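Local structure of fibronectin type III domain-containing protein (Simiduia agarivorans, 6P2K) at residues 9-14 with 413-418; 406-411 with 756-761; 420-425 with 462-467. The protein probably hydrolyses the glucan backbone of xyloglucan, as a family 74 glycoside hydrolase whose two seven-bladed beta-propellers form this part of a longer protein. All blocks are in the same frame, centred on the assembly; numbering follows the deposited sequence.

Contact 1. Residues 9-14 with 413-418; sequences LNPGAG and VIQGQA
The linker that leaves the closing strand 7-8 of the C-terminal propeller meets strand 412-417 of the adjacent first blade through Asn-10 and Gln-415, whose side chains cross at about a right angle with their amide planes 75° apart. Gln-415 holds its CG beside the backbone N (chi1 -69°) and then runs extended, which carries its amide from the strand up to the linker. There NE2 of Gln-415 donates to OD1 of Asn-10 at 3.3 Å, arriving from above the carbonyl plane, with an N-H...O angle of 148°. The same NE2 also lies 2.9 Å from the backbone O of Leu-9, but the angle is too poor for a hydrogen bond. OD1 of Asn-10 is gripped further by the backbone N of Leu-766 and by a water at 2.8 Å, which in turn accepts a weak hydrogen bond from NE2 of Gln-417, so three donors converge on one buried oxygen. The oxygen of the Gln-415 amide, OE1, accepts from NE2 of Gln-417 at 3.1 Å, with the donor well above the carbonyl plane, and also pairs with Thr-403. These partners fix which way the Gln-415 amide is turned. Pro-11 packs against Trp-325, Met-423 and Trp-432. The contact sits beside the ring closure of a seven-bladed beta-propeller, where strand 7-8 completes the last blade with strand 765-770 before the chain enters the other propeller.

Contact 2. Residues 406-411 with 756-761; sequences VAVHEN and YLYSTT
Val-406 and Thr-760 meet methyl to branch point, their side chains crossing obliquely. CG2 of Thr-760 comes within 3.6 Å of CB of Val-406 and 3.8 Å of its CG1. With OG1 of Thr-760 between the backbone N and the carbonyl carbon (chi1 63°), CG2 lies anti to the carbonyl carbon, on the side facing the valine, and the hydroxyl is engaged instead with Ser-745 and Thr-744. Further along, Val-408 and Tyr-758 cross at about a right angle. One branch of the valine does the touching: CG2 reaches CE2 of the ring at 3.9 Å and approaches the ring obliquely. Strands 406-409 and 756-761 run roughly antiparallel, 145° between their directions, with axes 8.2 Å apart at closest, too far for backbone pairing. They belong to adjacent sheets of the C-terminal propeller, the first blade, which begins with strands 403-409, 412-417 and 421-425, and the last, which holds strands 745-751, 754-761 and 765-770; the contact forms part of the apolar seam between them. CB of Tyr-758 lies 4.3 Å from CG1 of Val-406, so the tyrosine spans both valines. Its OH is held by Arg-768, while Ile-749 of strand 745-751 packs against both the tyrosine and Val-408.

Contact 3. Residues 420-425 with 462-467; sequences NGLMES and VVAQAT
Strands 421-425 and 462-467 run in nearly opposite directions but belong to different sheets, and where they pass each other the CA atoms of Leu-422 and Ala-466 are still 7.6 Å apart, so the contact is made by side chains alone. Leu-422 carries it from one side. Its CG lies beside the backbone N, anti to the carbonyl carbon (chi1 -56°), and this brings the end of the side chain closer to the other strand than the start of it would suggest. The touching branch is CD2, which meets the methyl of Ala-464 at 4.3 Å and that of Ala-466 at 4.2 Å. The two alanines are two residues apart on their strand and both direct their CB atoms toward the leucine; the CD2 methyl sits between the two alanine methyls, almost equally far from each. These are ordinary van der Waals contacts between buried apolar groups. Glu-424 lies near the same interface, but its carboxylate is engaged elsewhere: OE2 forms a salt bridge with Lys-482 and a hydrogen bond with Tyr-412, and OE1 accepts from the indole of Trp-493. The interface lies between two successive blades of the propeller. Ile-414 of strand 412-417 flanks Leu-422 within its own blade, while Val-448 of strand 447-456 and Trp-493 of strand 493-496 pack on it from the next, and Trp-493 reaches Ala-464 as well.

Contacts 1, 2 and 3 all share the sheet of strands 403-409, 412-417 and 421-425, and tie it to the linker 9-14, to the last blade and to the next blade. Within the sheet, Ile-414 N lies 3.0 Å from Ala-407 O, joining contacts 1 and 2, while Gln-415 N lies 2.7 Å from Met-423 O, joining contacts 1 and 3. Contacts 1 and 2 also meet between blades, where Leu-9 CD1 is 3.8 Å from Tyr-758 CE2. Contacts 2 and 3 do not touch, their centres being about 13 Å apart. Asp-405 and Asp-513 bind a zinc ion near this sheet; a zinc ion lies about 8 Å from the side chain of Val-406, about 10 Å from that of Ala-464 and about 12 Å from that of Gln-415.

Contact 1. Residues 9-14 with 413-418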
# COMPACT_ATOMS: atom_id res chain seq x y z
N LEU B 9 32.27 21.04 -0.48
CA LEU B 9 31.14 20.10 -0.52
C LEU B 9 30.22 20.56 -1.65
O LEU B 9 29.25 21.28 -1.42
CB LEU B 9 30.41 20.06 0.84
CG LEU B 9 31.25 19.74 2.08
CD1 LEU B 9 30.47 20.04 3.35
CD2 LEU B 9 31.72 18.29 2.07
N ASN B 10 30.53 20.14 -2.88
CA ASN B 10 29.89 20.73 -4.05
C ASN B 10 29.76 19.70 -5.16
O ASN B 10 30.57 18.77 -5.25
CB ASN B 10 30.69 21.94 -4.55
CG ASN B 10 30.67 23.08 -3.57
OD1 ASN B 10 29.61 23.68 -3.33
ND2 ASN B 10 31.82 23.40 -2.99
N PRO B 11 28.75 19.84 -6.03
CA PRO B 11 28.56 18.88 -7.12
C PRO B 11 29.41 19.15 -8.35
O PRO B 11 29.43 18.32 -9.27
CB PRO B 11 27.07 19.02 -7.46
CG PRO B 11 26.78 20.46 -7.16
CD PRO B 11 27.67 20.84 -5.99
N GLY B 12 30.11 20.29 -8.41
CA GLY B 12 30.96 20.58 -9.55
C GLY B 12 30.45 21.69 -10.44
O GLY B 12 29.30 21.65 -10.90
N ALA B 13 31.31 22.68 -10.71
CA ALA B 13 31.00 23.83 -11.58
C ALA B 13 29.71 24.48 -11.08
O ALA B 13 29.57 24.71 -9.88
CB ALA B 13 30.99 23.36 -13.03
N GLY B 14 28.75 24.78 -11.96
CA GLY B 14 27.51 25.40 -11.54
C GLY B 14 27.41 26.89 -11.79
O GLY B 14 26.37 27.48 -11.47
N VAL B 413 22.10 17.11 3.45
CA VAL B 413 22.54 18.49 3.34
C VAL B 413 21.78 19.13 2.19
O VAL B 413 21.57 18.50 1.15
CB VAL B 413 24.07 18.61 3.10
CG1 VAL B 413 24.50 20.07 3.09
CG2 VAL B 413 24.84 17.82 4.15
N ILE B 414 21.37 20.39 2.36
CA ILE B 414 20.79 21.16 1.28
C ILE B 414 21.55 22.47 1.15
O ILE B 414 21.81 23.15 2.15
CB ILE B 414 19.28 21.42 1.49
CG1 ILE B 414 18.74 22.31 0.37
CG2 ILE B 414 19.01 22.05 2.86
CD1 ILE B 414 17.23 22.30 0.25
N GLN B 415 21.94 22.80 -0.08
CA GLN B 415 22.38 24.14 -0.44
C GLN B 415 21.24 24.85 -1.16
O GLN B 415 20.71 24.33 -2.14
CB GLN B 415 23.60 24.10 -1.37
CG GLN B 415 24.90 23.62 -0.79
CD GLN B 415 26.04 23.76 -1.79
OE1 GLN B 415 26.25 24.84 -2.36
NE2 GLN B 415 26.76 22.67 -2.02
N GLY B 416 20.87 26.02 -0.66
CA GLY B 416 19.95 26.88 -1.38
C GLY B 416 20.72 27.77 -2.33
O GLY B 416 21.57 28.56 -1.89
N GLN B 417 20.45 27.68 -3.62
CA GLN B 417 21.28 28.35 -4.62
C GLN B 417 20.44 29.25 -5.51
O GLN B 417 19.22 29.10 -5.63
CB GLN B 417 22.03 27.33 -5.49
CG GLN B 417 23.00 26.45 -4.71
CD GLN B 417 23.83 25.55 -5.60
OE1 GLN B 417 23.67 25.56 -6.82
NE2 GLN B 417 24.72 24.78 -5.00
N ALA B 418 21.12 30.21 -6.12
CA ALA B 418 20.57 30.92 -7.27
C ALA B 418 20.78 30.08 -8.52
O ALA B 418 21.72 29.28 -8.61
CB ALA B 418 21.24 32.29 -7.43
O HOH W 1 27.90 24.28 -5.40

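Contact 2. Residues 406-411 with 756-761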
# COMPACT_ATOMS: atom_id res chain seq x y z
N VAL B 406 22.55 27.17 3.85
CA VAL B 406 22.79 25.74 3.99
C VAL B 406 22.05 25.24 5.22
O VAL B 406 21.85 25.98 6.19
CB VAL B 406 24.31 25.41 4.10
CG1 VAL B 406 24.91 26.06 5.34
CG2 VAL B 406 24.56 23.91 4.08
N ALA B 407 21.61 23.98 5.17
CA ALA B 407 21.03 23.31 6.32
C ALA B 407 21.46 21.85 6.29
O ALA B 407 21.62 21.25 5.23
CB ALA B 407 19.50 23.41 6.33
N VAL B 408 21.64 21.27 7.48
CA VAL B 408 22.17 19.92 7.63
C VAL B 408 21.31 19.16 8.64
O VAL B 408 20.95 19.70 9.69
CB VAL B 408 23.64 19.93 8.09
CG1 VAL B 408 24.13 18.51 8.36
CG2 VAL B 408 24.53 20.61 7.06
N HIS B 409 20.99 17.91 8.32
CA HIS B 409 20.46 16.99 9.32
C HIS B 409 20.98 15.59 9.02
O HIS B 409 20.61 15.00 8.01
CB HIS B 409 18.94 17.00 9.37
CG HIS B 409 18.38 16.30 10.57
ND1 HIS B 409 18.21 14.93 10.60
CD2 HIS B 409 18.02 16.76 11.78
CE1 HIS B 409 17.74 14.58 11.79
NE2 HIS B 409 17.61 15.67 12.52
N GLU B 410 21.83 15.06 9.91
CA GLU B 410 22.43 13.73 9.77
C GLU B 410 23.15 13.68 8.43
O GLU B 410 24.02 14.54 8.19
CB GLU B 410 21.37 12.66 9.98
CG GLU B 410 20.76 12.65 11.37
CD GLU B 410 19.68 11.59 11.53
OE1 GLU B 410 19.40 10.87 10.55
OE2 GLU B 410 19.11 11.49 12.64
N ASN B 411 22.84 12.74 7.54
CA ASN B 411 23.50 12.62 6.24
C ASN B 411 22.96 13.58 5.20
O ASN B 411 23.55 13.71 4.12
CB ASN B 411 23.37 11.19 5.72
CG ASN B 411 21.92 10.77 5.56
OD1 ASN B 411 21.20 10.62 6.54
ND2 ASN B 411 21.48 10.60 4.32
N TYR B 756 31.96 21.75 13.40
CA TYR B 756 32.36 22.26 12.10
C TYR B 756 31.72 23.62 11.87
O TYR B 756 30.67 23.93 12.43
CB TYR B 756 31.94 21.31 10.97
CG TYR B 756 32.75 20.04 10.87
CD1 TYR B 756 33.93 20.01 10.13
CD2 TYR B 756 32.34 18.88 11.50
CE1 TYR B 756 34.68 18.85 10.03
CE2 TYR B 756 33.09 17.72 11.41
CZ TYR B 756 34.25 17.71 10.67
OH TYR B 756 34.99 16.56 10.58
N LEU B 757 32.36 24.41 11.02
CA LEU B 757 31.79 25.64 10.49
C LEU B 757 31.43 25.39 9.04
O LEU B 757 32.31 25.11 8.22
CB LEU B 757 32.77 26.80 10.61
CG LEU B 757 32.44 28.11 9.88
CD1 LEU B 757 31.17 28.73 10.43
CD2 LEU B 757 33.60 29.08 9.99
N TYR B 758 30.14 25.45 8.73
CA TYR B 758 29.65 25.34 7.36
C TYR B 758 29.36 26.75 6.85
O TYR B 758 28.54 27.47 7.44
CB TYR B 758 28.38 24.49 7.28
CG TYR B 758 28.57 23.00 7.40
CD1 TYR B 758 29.09 22.42 8.55
CD2 TYR B 758 28.21 22.15 6.36
CE1 TYR B 758 29.25 21.05 8.66
CE2 TYR B 758 28.37 20.78 6.45
CZ TYR B 758 28.89 20.23 7.60
OH TYR B 758 29.05 18.87 7.71
N SER B 759 30.02 27.14 5.76
CA SER B 759 29.83 28.46 5.18
C SER B 759 29.52 28.36 3.70
O SER B 759 30.20 27.63 2.96
CB SER B 759 31.06 29.35 5.42
OG SER B 759 31.51 29.28 6.76
N THR B 760 28.50 29.09 3.26
CA THR B 760 28.18 29.23 1.85
C THR B 760 28.73 30.54 1.33
O THR B 760 28.87 31.52 2.07
CB THR B 760 26.67 29.16 1.63
OG1 THR B 760 26.05 30.27 2.29
CG2 THR B 760 26.12 27.87 2.20
N THR B 761 29.05 30.56 0.04
CA THR B 761 29.73 31.69 -0.57
C THR B 761 28.95 32.19 -1.77
O THR B 761 28.25 31.41 -2.44
CB THR B 761 31.15 31.30 -1.02
OG1 THR B 761 31.06 30.28 -2.03
CG2 THR B 761 31.95 30.75 0.15

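Contact 3. Residues 420-425 with 462-467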
# COMPACT_ATOMS: atom_id res chain seq x y z
N ASN B 420 20.30 27.35 -9.68
CA ASN B 420 20.22 25.90 -9.55
C ASN B 420 19.30 25.44 -8.42
O ASN B 420 19.15 24.23 -8.23
CB ASN B 420 21.61 25.31 -9.36
CG ASN B 420 22.60 25.82 -10.38
OD1 ASN B 420 22.37 25.75 -11.58
ND2 ASN B 420 23.72 26.35 -9.89
N GLY B 421 18.72 26.36 -7.66
CA GLY B 421 17.62 26.02 -6.77
C GLY B 421 17.99 25.07 -5.64
O GLY B 421 18.98 25.27 -4.93
N LEU B 422 17.16 24.05 -5.46
CA LEU B 422 17.30 23.09 -4.36
C LEU B 422 18.40 22.10 -4.71
O LEU B 422 18.18 21.16 -5.47
CB LEU B 422 15.98 22.36 -4.11
CG LEU B 422 14.72 23.19 -3.83
CD1 LEU B 422 13.47 22.37 -4.10
CD2 LEU B 422 14.71 23.70 -2.39
N MET B 423 19.58 22.29 -4.12
CA MET B 423 20.73 21.40 -4.34
C MET B 423 20.88 20.52 -3.10
O MET B 423 21.18 21.02 -2.01
CB MET B 423 21.99 22.21 -4.60
CG MET B 423 23.22 21.38 -4.93
SD MET B 423 23.07 20.56 -6.53
CE MET B 423 23.01 21.98 -7.62
N GLU B 424 20.67 19.22 -3.26
CA GLU B 424 20.49 18.33 -2.12
C GLU B 424 21.48 17.18 -2.14
O GLU B 424 21.85 16.67 -3.20
CB GLU B 424 19.06 17.78 -2.08
CG GLU B 424 18.02 18.86 -1.85
CD GLU B 424 16.61 18.31 -1.86
OE1 GLU B 424 16.01 18.22 -2.96
OE2 GLU B 424 16.09 17.97 -0.78
N SER B 425 21.89 16.77 -0.94
CA SER B 425 22.84 15.68 -0.75
C SER B 425 22.33 14.73 0.31
O SER B 425 21.69 15.16 1.28
CB SER B 425 24.22 16.21 -0.35
OG SER B 425 25.16 15.15 -0.25
N VAL B 462 12.84 19.63 6.40
CA VAL B 462 13.44 20.78 5.74
C VAL B 462 12.35 21.81 5.44
O VAL B 462 11.25 21.45 5.00
CB VAL B 462 14.15 20.35 4.45
CG1 VAL B 462 15.18 21.39 4.02
CG2 VAL B 462 14.78 18.97 4.61
N VAL B 463 12.65 23.08 5.68
CA VAL B 463 11.81 24.19 5.24
C VAL B 463 12.65 25.08 4.34
O VAL B 463 13.85 25.25 4.57
CB VAL B 463 11.23 25.00 6.42
CG1 VAL B 463 10.35 24.11 7.28
CG2 VAL B 463 12.34 25.63 7.26
N ALA B 464 12.03 25.63 3.30
CA ALA B 464 12.78 26.40 2.32
C ALA B 464 11.91 27.48 1.70
O ALA B 464 10.72 27.27 1.44
CB ALA B 464 13.33 25.49 1.21
N GLN B 465 12.52 28.64 1.47
CA GLN B 465 12.01 29.60 0.51
C GLN B 465 12.49 29.17 -0.87
O GLN B 465 13.70 29.11 -1.12
CB GLN B 465 12.50 31.01 0.87
CG GLN B 465 12.68 31.97 -0.30
CD GLN B 465 11.37 32.29 -0.99
OE1 GLN B 465 10.31 32.31 -0.37
NE2 GLN B 465 11.43 32.56 -2.30
N ALA B 466 11.55 28.82 -1.75
CA ALA B 466 11.91 28.26 -3.05
C ALA B 466 10.94 28.75 -4.11
O ALA B 466 9.73 28.62 -3.95
CB ALA B 466 11.91 26.73 -3.01
N THR B 467 11.48 29.29 -5.20
CA THR B 467 10.65 29.95 -6.20
C THR B 467 11.38 29.95 -7.53
O THR B 467 12.55 29.56 -7.63
CB THR B 467 10.31 31.38 -5.77
OG1 THR B 467 9.34 31.94 -6.66
CG2 THR B 467 11.56 32.24 -5.78